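Long-range contacts in guanine nucleotide exchange factor SRM1 (PDB 3OF7), which acts as a guanine nucleotide exchange factor, promoting replacement of GDP by GTP on GSP1 and GSP2, and binds chromatin: residues C161-G167 against N205-L209; L283-Q288 against E322-L326; G290-V295 against A366-P370; A384-V390 against C439-S444; I397-G402 against T418-I424. All coordinates share one frame; numbering follows the deposited sequence.

Contact 1 (C161-G167 against N205-L209); sequences CALFSNG and NIVQL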
# COMPACT_ATOMS: atom_id res chain seq x y z
N CYS A 161 -6.85 -1.61 -10.01
CA CYS A 161 -6.80 -3.00 -10.43
C CYS A 161 -7.63 -3.88 -9.51
O CYS A 161 -7.63 -3.69 -8.30
CB CYS A 161 -5.35 -3.50 -10.47
SG CYS A 161 -5.15 -5.12 -11.25
N ALA A 162 -8.36 -4.82 -10.11
CA ALA A 162 -9.10 -5.82 -9.35
C ALA A 162 -8.72 -7.20 -9.84
O ALA A 162 -8.78 -7.49 -11.05
CB ALA A 162 -10.61 -5.61 -9.49
N LEU A 163 -8.30 -8.05 -8.90
CA LEU A 163 -7.96 -9.43 -9.18
C LEU A 163 -9.13 -10.34 -8.82
O LEU A 163 -9.63 -10.30 -7.69
CB LEU A 163 -6.72 -9.84 -8.37
CG LEU A 163 -6.31 -11.31 -8.43
CD1 LEU A 163 -5.94 -11.73 -9.86
CD2 LEU A 163 -5.17 -11.59 -7.45
N PHE A 164 -9.56 -11.17 -9.78
CA PHE A 164 -10.73 -12.01 -9.58
C PHE A 164 -10.36 -13.45 -9.23
O PHE A 164 -9.24 -13.89 -9.49
CB PHE A 164 -11.66 -11.97 -10.81
CG PHE A 164 -12.48 -10.72 -10.90
CD1 PHE A 164 -11.96 -9.56 -11.47
CD2 PHE A 164 -13.78 -10.70 -10.42
CE1 PHE A 164 -12.72 -8.40 -11.57
CE2 PHE A 164 -14.56 -9.54 -10.51
CZ PHE A 164 -14.03 -8.39 -11.08
N SER A 165 -11.30 -14.16 -8.62
CA SER A 165 -11.07 -15.52 -8.15
C SER A 165 -10.80 -16.50 -9.29
O SER A 165 -10.31 -17.61 -9.04
CB SER A 165 -12.27 -16.00 -7.33
OG SER A 165 -13.46 -15.81 -8.07
N ASN A 166 -11.11 -16.11 -10.52
CA ASN A 166 -10.79 -16.94 -11.68
C ASN A 166 -9.46 -16.56 -12.35
O ASN A 166 -9.16 -17.04 -13.44
CB ASN A 166 -11.94 -16.92 -12.69
CG ASN A 166 -12.10 -15.57 -13.37
OD1 ASN A 166 -11.54 -14.56 -12.94
ND2 ASN A 166 -12.90 -15.55 -14.43
N GLY A 167 -8.67 -15.71 -11.69
CA GLY A 167 -7.35 -15.32 -12.20
C GLY A 167 -7.33 -14.13 -13.14
O GLY A 167 -6.26 -13.68 -13.56
N ASN A 205 -2.76 -18.63 -13.37
CA ASN A 205 -3.62 -17.62 -12.75
C ASN A 205 -2.79 -16.61 -11.97
O ASN A 205 -1.79 -16.97 -11.34
CB ASN A 205 -4.63 -18.28 -11.80
CG ASN A 205 -5.84 -18.86 -12.52
OD1 ASN A 205 -5.93 -18.84 -13.75
ND2 ASN A 205 -6.78 -19.38 -11.75
N ILE A 206 -3.21 -15.35 -12.02
CA ILE A 206 -2.61 -14.33 -11.17
C ILE A 206 -3.14 -14.53 -9.74
O ILE A 206 -4.34 -14.75 -9.55
CB ILE A 206 -2.94 -12.91 -11.69
CG1 ILE A 206 -2.44 -12.76 -13.14
CG2 ILE A 206 -2.34 -11.83 -10.75
CD1 ILE A 206 -0.96 -13.17 -13.35
N VAL A 207 -2.24 -14.46 -8.76
CA VAL A 207 -2.59 -14.74 -7.36
C VAL A 207 -2.43 -13.54 -6.42
O VAL A 207 -3.04 -13.50 -5.35
CB VAL A 207 -1.78 -15.95 -6.81
CG1 VAL A 207 -2.05 -17.20 -7.65
CG2 VAL A 207 -0.28 -15.64 -6.73
N GLN A 208 -1.62 -12.56 -6.82
CA GLN A 208 -1.34 -11.40 -5.97
C GLN A 208 -0.95 -10.15 -6.75
O GLN A 208 -0.30 -10.24 -7.80
CB GLN A 208 -0.24 -11.72 -4.96
CG GLN A 208 -0.19 -10.74 -3.78
CD GLN A 208 1.10 -10.80 -2.99
OE1 GLN A 208 2.05 -11.48 -3.37
NE2 GLN A 208 1.13 -10.06 -1.89
N LEU A 209 -1.35 -9.00 -6.22
CA LEU A 209 -1.00 -7.70 -6.81
C LEU A 209 -0.08 -6.92 -5.87
O LEU A 209 -0.13 -7.12 -4.65
CB LEU A 209 -2.27 -6.88 -7.07
CG LEU A 209 -3.47 -7.56 -7.72
CD1 LEU A 209 -4.67 -6.63 -7.75
CD2 LEU A 209 -3.15 -8.03 -9.14
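The carbonyl oxygen of F164 is gripped by two donors, G167 N at 2.9 Å, which closes a type I beta turn, and the side-chain NE2 of Q16. The same Q16 nitrogen bonds to I206 O, so one amide from the N-terminal region joins the two segments. The CD1 methyl of L163 lies against I206 O at 3.4 Å as plain contact. Between the polar ends, L163 does most of the joining. With its CG anti to the backbone N (chi1 174°), the leucine extends across the interface and splits its branches: CD1 lies against CB of I206 at 3.7 Å, while CD2 rests 3.5 Å from the backbone C of V207. L209 answers from its own strand, its CD1 methyl reaching SG of C161 at 3.8 Å and CB of L163 at 3.9 Å. At the turn, the amide of N205 lies over G167, with CG 3.9 Å from the glycine CA; a CB on G167 would collide with that amide. The backbone N of I206 is buried here with no partner in the model. The two strands belong to adjacent antiparallel blades of the RCC1 beta-propeller: 159-164 runs between 150-155 and 169-177, whereas 206-211 is an outermost strand beside 215-220, where V207 and Q208 both face L219 in a classic beta bulge.

Contact 2 (L283-Q288 against E322-L326); sequences LNQFGQ and EHHSL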
# COMPACT_ATOMS: atom_id res chain seq x y z
N LEU A 283 14.21 2.20 -7.30
CA LEU A 283 14.78 3.43 -6.78
C LEU A 283 15.42 3.22 -5.41
O LEU A 283 14.82 2.60 -4.53
CB LEU A 283 13.70 4.52 -6.70
CG LEU A 283 14.14 5.90 -6.21
CD1 LEU A 283 15.09 6.59 -7.22
CD2 LEU A 283 12.93 6.76 -5.88
N ASN A 284 16.65 3.71 -5.24
CA ASN A 284 17.41 3.43 -4.01
C ASN A 284 18.28 4.57 -3.48
O ASN A 284 19.29 4.32 -2.82
CB ASN A 284 18.25 2.15 -4.19
CG ASN A 284 18.71 1.57 -2.86
OD1 ASN A 284 17.99 1.62 -1.87
ND2 ASN A 284 19.91 0.99 -2.84
N GLN A 285 17.89 5.82 -3.74
CA GLN A 285 18.76 6.93 -3.35
C GLN A 285 18.79 7.19 -1.84
O GLN A 285 19.70 7.87 -1.36
CB GLN A 285 18.49 8.22 -4.17
CG GLN A 285 17.40 9.16 -3.63
CD GLN A 285 15.98 8.73 -3.98
OE1 GLN A 285 15.18 9.54 -4.47
NE2 GLN A 285 15.66 7.48 -3.70
N PHE A 286 17.82 6.63 -1.11
CA PHE A 286 17.84 6.69 0.35
C PHE A 286 18.08 5.32 1.01
O PHE A 286 17.94 5.18 2.23
CB PHE A 286 16.55 7.32 0.90
CG PHE A 286 16.42 8.78 0.60
CD1 PHE A 286 17.04 9.73 1.42
CD2 PHE A 286 15.69 9.22 -0.50
CE1 PHE A 286 16.92 11.10 1.15
CE2 PHE A 286 15.56 10.58 -0.79
CZ PHE A 286 16.18 11.52 0.04
N GLY A 287 18.46 4.33 0.21
CA GLY A 287 18.71 2.98 0.74
C GLY A 287 17.42 2.27 1.11
O GLY A 287 17.44 1.32 1.90
N GLN A 288 16.30 2.71 0.53
CA GLN A 288 14.99 2.10 0.80
C GLN A 288 14.92 0.63 0.35
O GLN A 288 14.09 -0.13 0.84
CB GLN A 288 13.84 2.92 0.20
CG GLN A 288 13.89 3.13 -1.32
CD GLN A 288 14.55 4.45 -1.74
OE1 GLN A 288 15.66 4.76 -1.32
NE2 GLN A 288 13.86 5.21 -2.58
N GLU A 322 7.49 6.25 -0.56
CA GLU A 322 8.38 6.81 -1.58
C GLU A 322 9.85 6.47 -1.32
O GLU A 322 10.57 6.02 -2.23
CB GLU A 322 8.19 8.33 -1.73
CG GLU A 322 8.94 8.88 -2.95
CD GLU A 322 8.68 10.34 -3.23
OE1 GLU A 322 8.23 11.09 -2.34
OE2 GLU A 322 8.98 10.74 -4.37
N HIS A 323 10.30 6.67 -0.09
CA HIS A 323 11.73 6.57 0.22
C HIS A 323 12.04 5.75 1.46
O HIS A 323 13.12 5.88 2.03
CB HIS A 323 12.34 7.96 0.39
CG HIS A 323 12.23 8.84 -0.82
ND1 HIS A 323 11.90 10.17 -0.75
CD2 HIS A 323 12.45 8.57 -2.13
CE1 HIS A 323 11.91 10.69 -1.96
NE2 HIS A 323 12.23 9.74 -2.82
N HIS A 324 11.09 4.91 1.88
CA HIS A 324 11.31 4.03 3.03
C HIS A 324 10.60 2.71 2.86
O HIS A 324 9.67 2.60 2.05
CB HIS A 324 10.87 4.70 4.35
CG HIS A 324 9.39 4.81 4.51
ND1 HIS A 324 8.70 4.14 5.51
CD2 HIS A 324 8.46 5.51 3.82
CE1 HIS A 324 7.42 4.43 5.42
NE2 HIS A 324 7.25 5.26 4.41
N SER A 325 11.04 1.71 3.62
CA SER A 325 10.46 0.39 3.55
C SER A 325 10.28 -0.18 4.94
O SER A 325 11.06 0.11 5.84
CB SER A 325 11.36 -0.54 2.75
OG SER A 325 11.55 0.00 1.46
N LEU A 326 9.26 -1.02 5.10
CA LEU A 326 8.95 -1.63 6.40
C LEU A 326 8.75 -3.12 6.24
O LEU A 326 7.88 -3.56 5.49
CB LEU A 326 7.69 -0.99 7.01
CG LEU A 326 7.69 0.53 7.15
CD1 LEU A 326 6.32 0.99 7.61
CD2 LEU A 326 8.78 1.03 8.11
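F286 lays one corner of its ring over the imidazole of H323, with CE2 standing 3.6 Å above the imidazole plane, over its centre. The two rings are inclined at 44° and overlap obliquely. On the opposite face of H323 lies the aliphatic CG of its neighbour E322, 3.4 Å above the plane, and the imidazole is thus filled in on both faces. Its edge is met by Q288, whose NE2 lies in the ring plane, 3.7 Å from CD2 of H323. That glutamine reaches the edge by a sharp bend: CG sits between the backbone N and carbonyl carbon (chi1 59°), and the chain folds again at chi2. Its OE1 accepts the backbone N-H of F286 at 2.9 Å, in the carbonyl plane, which fixes the amide against the turn from N284 to G287. H323 ND1 has its own partner outside the segments, NH1 of R339. An alanine at H323 is likely to open a gap between F286 and the E322 chain and to deprive R339 of this acceptor. The segments come from successive blades of the beta-propeller: the loop 283-288 follows strand 278-281 of one, while 322-326 leads into strand 324-329 of the next, flanked there by 315-320 and 334-337; side chains of strand 268-273 touch both Q288 and S325.

Contact 3 (G290-V295 against A366-P370); sequences GVSEDV and AVPLP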
# COMPACT_ATOMS: atom_id res chain seq x y z
N GLY A 290 17.26 -1.47 0.98
CA GLY A 290 17.88 -2.18 2.10
C GLY A 290 19.00 -3.14 1.72
O GLY A 290 19.23 -4.14 2.42
N VAL A 291 19.70 -2.85 0.63
CA VAL A 291 20.68 -3.80 0.09
C VAL A 291 22.15 -3.44 0.34
O VAL A 291 23.03 -4.30 0.21
CB VAL A 291 20.47 -4.03 -1.43
CG1 VAL A 291 19.19 -4.81 -1.68
CG2 VAL A 291 20.48 -2.70 -2.20
N SER A 292 22.41 -2.19 0.71
CA SER A 292 23.79 -1.70 0.76
C SER A 292 23.93 -0.56 1.76
O SER A 292 23.01 0.25 1.92
CB SER A 292 24.21 -1.22 -0.63
OG SER A 292 25.46 -0.56 -0.61
N GLU A 293 25.07 -0.49 2.42
CA GLU A 293 25.36 0.62 3.33
C GLU A 293 25.62 1.90 2.55
O GLU A 293 25.50 3.00 3.08
CB GLU A 293 26.56 0.30 4.23
CG GLU A 293 26.28 -0.77 5.27
CD GLU A 293 27.24 -0.71 6.46
OE1 GLU A 293 27.19 -1.63 7.31
OE2 GLU A 293 28.04 0.25 6.56
N ASP A 294 25.99 1.75 1.28
CA ASP A 294 26.36 2.89 0.45
C ASP A 294 25.12 3.59 -0.09
O ASP A 294 24.31 2.99 -0.80
CB ASP A 294 27.29 2.44 -0.69
CG ASP A 294 28.66 2.01 -0.18
OD1 ASP A 294 29.11 2.52 0.87
OD2 ASP A 294 29.30 1.17 -0.85
N VAL A 295 24.97 4.87 0.29
CA VAL A 295 23.84 5.71 -0.11
C VAL A 295 24.35 6.77 -1.08
O VAL A 295 25.22 7.58 -0.74
CB VAL A 295 23.17 6.38 1.12
CG1 VAL A 295 22.20 7.47 0.70
CG2 VAL A 295 22.45 5.35 1.96
N ALA A 366 19.49 8.99 6.13
CA ALA A 366 19.01 7.65 5.79
C ALA A 366 19.58 6.51 6.65
O ALA A 366 20.70 6.60 7.16
CB ALA A 366 19.24 7.35 4.29
N VAL A 367 18.80 5.44 6.78
CA VAL A 367 19.25 4.20 7.43
C VAL A 367 19.12 3.11 6.37
O VAL A 367 18.02 2.62 6.10
CB VAL A 367 18.39 3.87 8.68
CG1 VAL A 367 18.85 2.55 9.34
CG2 VAL A 367 18.45 5.01 9.70
N PRO A 368 20.24 2.76 5.70
CA PRO A 368 20.16 1.99 4.47
C PRO A 368 20.11 0.47 4.62
O PRO A 368 20.02 -0.23 3.61
CB PRO A 368 21.42 2.40 3.73
CG PRO A 368 22.40 2.64 4.82
CD PRO A 368 21.62 3.20 5.97
N LEU A 369 20.20 -0.04 5.84
CA LEU A 369 20.02 -1.48 6.08
C LEU A 369 18.80 -1.66 6.97
O LEU A 369 18.55 -0.83 7.84
CB LEU A 369 21.24 -2.08 6.79
CG LEU A 369 22.63 -2.00 6.17
CD1 LEU A 369 23.64 -2.60 7.16
CD2 LEU A 369 22.69 -2.70 4.81
N PRO A 370 18.03 -2.75 6.75
CA PRO A 370 16.86 -3.04 7.58
C PRO A 370 17.27 -3.06 9.04
O PRO A 370 18.22 -3.76 9.41
CB PRO A 370 16.44 -4.44 7.12
CG PRO A 370 16.95 -4.56 5.76
CD PRO A 370 18.22 -3.77 5.69
O HOH W 1 20.25 0.04 0.76
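P368 is the tight point of this contact: its CB comes to 3.2 Å from the carbonyl oxygen of S292, and the CG2 methyl of V295 meets the same carbon at 3.6 Å, the two side chains crossing at about a right angle. Backbone joins in on the other flank, where CA of G290 makes a CA-H...O contact with P368 O at 3.3 Å. The proline ring of P370 closes in there too, its CD 3.4 Å from G290 O, and a CB on the glycine would be tight against that same CD. A water joins the two backbones in this part: it accepts from S292 N and lies 2.9 Å from P368 O, to which it can donate. Toward the surface the fit is looser. Here E293, an exposed residue, lays its CG beside the CD1 methyl of L369 at 3.7 Å. A chi1 of -59°, with CG beside the backbone N, carries the leucine branches over to S292 and E293. A glycine at L369 would probably uncover the S292-E293 backbone and leave the aliphatic part of E293 without its apolar neighbour. Within 290-295, S292 OG accepts from D294 N, forming an ST turn that shapes the loop. The whole is a contact between successive RCC1 repeats of a beta-propeller, with a loop of repeat 5 lodged against a proline-rich strand end of repeat 6.

Contact 4 (A384-V390 against C439-S444); sequences AGSHHSV and CGGQFS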
# COMPACT_ATOMS: atom_id res chain seq x y z
N ALA A 384 2.17 1.83 4.54
CA ALA A 384 3.02 3.00 4.34
C ALA A 384 2.45 3.85 3.23
O ALA A 384 2.02 3.31 2.19
CB ALA A 384 4.44 2.57 4.00
N GLY A 385 2.43 5.16 3.45
CA GLY A 385 2.09 6.13 2.41
C GLY A 385 3.38 6.80 1.97
O GLY A 385 4.45 6.26 2.23
N SER A 386 3.31 7.97 1.34
CA SER A 386 4.52 8.54 0.74
C SER A 386 5.64 8.73 1.77
O SER A 386 6.79 8.30 1.55
CB SER A 386 4.22 9.84 0.00
OG SER A 386 3.41 9.58 -1.13
N HIS A 387 5.30 9.37 2.90
CA HIS A 387 6.28 9.67 3.96
C HIS A 387 5.75 9.45 5.38
O HIS A 387 6.28 10.00 6.34
CB HIS A 387 6.83 11.10 3.78
CG HIS A 387 7.59 11.26 2.51
ND1 HIS A 387 8.93 10.96 2.41
CD2 HIS A 387 7.17 11.57 1.26
CE1 HIS A 387 9.32 11.12 1.15
NE2 HIS A 387 8.27 11.49 0.44
N HIS A 388 4.72 8.61 5.50
CA HIS A 388 4.20 8.22 6.81
C HIS A 388 3.87 6.74 6.79
O HIS A 388 3.86 6.10 5.73
CB HIS A 388 2.97 9.07 7.18
CG HIS A 388 1.77 8.80 6.32
ND1 HIS A 388 0.69 8.06 6.75
CD2 HIS A 388 1.50 9.17 5.04
CE1 HIS A 388 -0.21 8.00 5.78
NE2 HIS A 388 0.26 8.65 4.73
N SER A 389 3.62 6.19 7.97
CA SER A 389 3.28 4.78 8.10
C SER A 389 2.27 4.61 9.21
O SER A 389 2.14 5.46 10.09
CB SER A 389 4.52 3.95 8.40
OG SER A 389 5.60 4.26 7.52
N VAL A 390 1.56 3.48 9.16
CA VAL A 390 0.64 3.07 10.20
C VAL A 390 0.82 1.57 10.39
O VAL A 390 0.78 0.81 9.41
CB VAL A 390 -0.84 3.39 9.84
CG1 VAL A 390 -1.79 2.95 10.97
CG2 VAL A 390 -1.03 4.87 9.53
N CYS A 439 -2.48 3.43 3.40
CA CYS A 439 -2.02 4.82 3.41
C CYS A 439 -1.78 5.30 1.99
O CYS A 439 -1.38 4.51 1.13
CB CYS A 439 -0.70 4.95 4.18
SG CYS A 439 -0.73 4.37 5.89
N GLY A 440 -2.04 6.58 1.77
CA GLY A 440 -1.82 7.22 0.47
C GLY A 440 -0.82 8.34 0.59
O GLY A 440 0.00 8.36 1.52
N GLY A 441 -0.87 9.28 -0.36
CA GLY A 441 0.09 10.37 -0.38
C GLY A 441 0.02 11.25 0.86
O GLY A 441 1.05 11.58 1.46
N GLN A 442 -1.20 11.62 1.24
CA GLN A 442 -1.42 12.60 2.31
C GLN A 442 -2.50 12.19 3.31
O GLN A 442 -3.03 13.03 4.05
CB GLN A 442 -1.79 13.97 1.70
CG GLN A 442 -0.77 14.55 0.72
CD GLN A 442 -1.07 16.00 0.33
OE1 GLN A 442 -2.15 16.52 0.61
NE2 GLN A 442 -0.10 16.64 -0.32
N PHE A 443 -2.83 10.90 3.34
CA PHE A 443 -3.99 10.44 4.12
C PHE A 443 -3.85 8.96 4.44
O PHE A 443 -3.02 8.26 3.86
CB PHE A 443 -5.29 10.71 3.34
CG PHE A 443 -5.52 9.78 2.16
CD1 PHE A 443 -4.76 9.90 1.00
CD2 PHE A 443 -6.50 8.78 2.22
CE1 PHE A 443 -4.98 9.04 -0.10
CE2 PHE A 443 -6.73 7.92 1.14
CZ PHE A 443 -5.96 8.04 -0.02
N SER A 444 -4.69 8.48 5.36
CA SER A 444 -4.71 7.08 5.76
C SER A 444 -6.15 6.58 5.92
O SER A 444 -7.08 7.38 6.09
CB SER A 444 -3.95 6.89 7.07
OG SER A 444 -2.67 7.50 7.02
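G440 O is the acceptor on which H388 and S386 converge. The imidazole NE2 of H388 donates to it at 3.2 Å, bent to an N-H...O angle of 143°; separately, the donor sits 33° out of the carbonyl plane. The backbone N of S386 adds a weak hydrogen bond, and CA of G385 approaches the same oxygen at 3.2 Å in a CA-H...O contact. H388 arrives here because its CG stands in the crowded position between backbone N and carbonyl carbon (chi1 67°), folding the ring toward the other segment. Each loop also satisfies itself: G385 N donates to H388 O and G440 N to F443 O, both at 2.9 Å. The hydroxyls of S386 and S444 find their partners elsewhere, S386 OG bonding to OE2 of E266 and S444 OG to the carbonyl oxygen of A408. CB of C439 packs closely on the backbone, 3.2 Å from G385 N, and its SG, oblique to the H388 ring, makes apolar contact with the CG2 methyl of V390 at 3.7 Å. Glycine is needed at both turns, since a CB on G385 would collide with G440 O and one on G440 with the F443 ring. These loops begin strands 388-393 and 443-450 of neighbouring sheets near the centre of the propeller. The chemistry suggests a join in which one carbonyl orients the loops while C439 fills the space between them: shared by an imidazole and a peptide N-H, that oxygen probably fixes both the rotation of the ring and the spacing of the loops.

Contact 5 (I397-G402 against T418-I424); sequences IAYSWG and TEVPTRI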
# COMPACT_ATOMS: atom_id res chain seq x y z
N ILE A 397 -4.60 -2.01 18.30
CA ILE A 397 -4.39 -0.58 18.44
C ILE A 397 -3.41 -0.17 17.34
O ILE A 397 -2.40 -0.84 17.15
CB ILE A 397 -3.84 -0.23 19.86
CG1 ILE A 397 -4.92 -0.54 20.92
CG2 ILE A 397 -3.41 1.25 19.94
CD1 ILE A 397 -4.53 -0.15 22.35
N ALA A 398 -3.75 0.89 16.62
CA ALA A 398 -2.90 1.42 15.54
C ALA A 398 -1.85 2.41 16.03
O ALA A 398 -2.09 3.18 16.99
CB ALA A 398 -3.77 2.04 14.44
N TYR A 399 -0.69 2.40 15.38
CA TYR A 399 0.47 3.23 15.72
C TYR A 399 0.97 3.88 14.45
O TYR A 399 1.09 3.21 13.42
CB TYR A 399 1.59 2.39 16.33
CG TYR A 399 1.28 1.89 17.73
CD1 TYR A 399 0.32 0.91 17.93
CD2 TYR A 399 1.95 2.42 18.84
CE1 TYR A 399 0.02 0.45 19.21
CE2 TYR A 399 1.65 1.96 20.13
CZ TYR A 399 0.69 0.98 20.30
OH TYR A 399 0.38 0.51 21.56
N SER A 400 1.28 5.17 14.51
CA SER A 400 1.69 5.89 13.32
C SER A 400 2.94 6.72 13.58
O SER A 400 3.29 7.02 14.73
CB SER A 400 0.56 6.80 12.83
OG SER A 400 0.22 7.74 13.83
N TRP A 401 3.62 7.09 12.49
CA TRP A 401 4.80 7.92 12.56
C TRP A 401 5.17 8.44 11.17
O TRP A 401 4.62 7.99 10.16
CB TRP A 401 5.99 7.16 13.16
CG TRP A 401 6.54 6.01 12.32
CD1 TRP A 401 7.66 6.03 11.54
CD2 TRP A 401 6.00 4.68 12.21
NE1 TRP A 401 7.86 4.80 10.96
CE2 TRP A 401 6.85 3.96 11.35
CE3 TRP A 401 4.87 4.04 12.75
CZ2 TRP A 401 6.62 2.61 11.02
CZ3 TRP A 401 4.64 2.70 12.42
CH2 TRP A 401 5.51 2.00 11.56
N GLY A 402 6.09 9.40 11.15
CA GLY A 402 6.57 9.96 9.90
C GLY A 402 6.15 11.41 9.72
O GLY A 402 5.98 12.14 10.69
N THR A 418 6.47 12.87 13.43
CA THR A 418 6.43 11.94 14.56
C THR A 418 7.57 10.93 14.43
O THR A 418 7.63 10.16 13.47
CB THR A 418 5.06 11.23 14.66
OG1 THR A 418 4.02 12.20 14.86
CG2 THR A 418 5.04 10.24 15.82
N GLU A 419 8.46 10.94 15.42
CA GLU A 419 9.75 10.25 15.33
C GLU A 419 9.70 8.72 15.43
O GLU A 419 10.47 8.03 14.75
CB GLU A 419 10.72 10.80 16.37
CG GLU A 419 12.16 10.35 16.17
CD GLU A 419 13.14 11.06 17.09
OE1 GLU A 419 12.71 11.48 18.19
OE2 GLU A 419 14.32 11.19 16.72
N VAL A 420 8.83 8.20 16.28
CA VAL A 420 8.73 6.76 16.51
C VAL A 420 7.26 6.36 16.47
O VAL A 420 6.39 7.21 16.62
CB VAL A 420 9.34 6.35 17.89
CG1 VAL A 420 10.85 6.54 17.89
CG2 VAL A 420 8.68 7.12 19.05
N PRO A 421 6.97 5.05 16.27
CA PRO A 421 5.59 4.59 16.24
C PRO A 421 4.82 5.02 17.50
O PRO A 421 5.22 4.70 18.62
CB PRO A 421 5.73 3.07 16.17
CG PRO A 421 7.04 2.88 15.44
CD PRO A 421 7.92 3.95 15.99
N THR A 422 3.72 5.74 17.28
CA THR A 422 3.00 6.39 18.36
C THR A 422 1.53 5.99 18.31
O THR A 422 0.86 6.09 17.27
CB THR A 422 3.20 7.92 18.30
OG1 THR A 422 4.60 8.22 18.41
CG2 THR A 422 2.46 8.64 19.42
N ARG A 423 1.03 5.54 19.45
CA ARG A 423 -0.36 5.10 19.59
C ARG A 423 -1.36 6.15 19.12
O ARG A 423 -1.27 7.32 19.50
CB ARG A 423 -0.61 4.76 21.06
CG ARG A 423 -2.02 4.35 21.42
CD ARG A 423 -2.05 4.05 22.91
NE ARG A 423 -3.38 3.68 23.37
CZ ARG A 423 -3.73 3.61 24.65
NH1 ARG A 423 -2.84 3.89 25.60
NH2 ARG A 423 -4.97 3.26 24.99
N ILE A 424 -2.30 5.73 18.28
CA ILE A 424 -3.42 6.58 17.91
C ILE A 424 -4.54 6.32 18.93
O ILE A 424 -5.09 5.21 19.01
CB ILE A 424 -3.93 6.31 16.48
CG1 ILE A 424 -2.81 6.56 15.45
CG2 ILE A 424 -5.15 7.18 16.18
CD1 ILE A 424 -3.11 6.06 14.04
O HOH W 2 -5.78 2.73 17.49
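Backbone hydrogen bonds carry the pairing of A398, S400 and G402 with the returning chain. I424 N donates to A398 O at 2.9 Å and almost straight (175°), S400 and T422 bond reciprocally, and G402 and T418 do the same, with G402 N on a lone pair of T418 O. Between the last two pairs the register shifts by two residues, a beta bulge at the corner the chain turns at V420. There T422 OG1 donates to V420 O at 2.7 Å. A water accepts from A398 N and donates to I424 O, continuing the pairing past its end. Strands 398-402 and 421-423 are adjacent in one four-stranded antiparallel sheet, a blade of the RCC1 propeller, and 421-423 is an outermost strand. Two CH-pi contacts follow: P421 CG lies over the six-membered ring of W401, 3.8 Å from its centroid, and R423 CA over one face of the Y399 ring at 4.0 Å. W401 CG, between backbone N and carbonyl carbon (chi1 67°), turns an indole face to the proline. Apolar contacts complete the account, with I397 CG2 against the aliphatic CG of R423 at 3.7 Å, and I424 CD1 against A398 CB at 4.1 Å.

In the fold
Contact 4 lies nearest the hub, its centre about 8 Å from that of the chain, and contact 3 farthest out, at about 22 Å. Contacts 1 and 4 are buried; the other three are partly so. Contact 5 differs in kind, being mostly strand pairing at the edge of one blade, whereas contacts 1, 2 and 4 join neighbouring sheets: contact 1 chiefly through aliphatic packing, contact 2 through aromatic overlap and contact 4 through a shared carbonyl. Contact 3 sets a loop of repeat 5 on a strand end of repeat 6 through proline packing and a water. Contacts 4 and 5 use adjoining strands, contacts 2 and 3 one loop; contact 2 reaches contact 4 through E322 and H387.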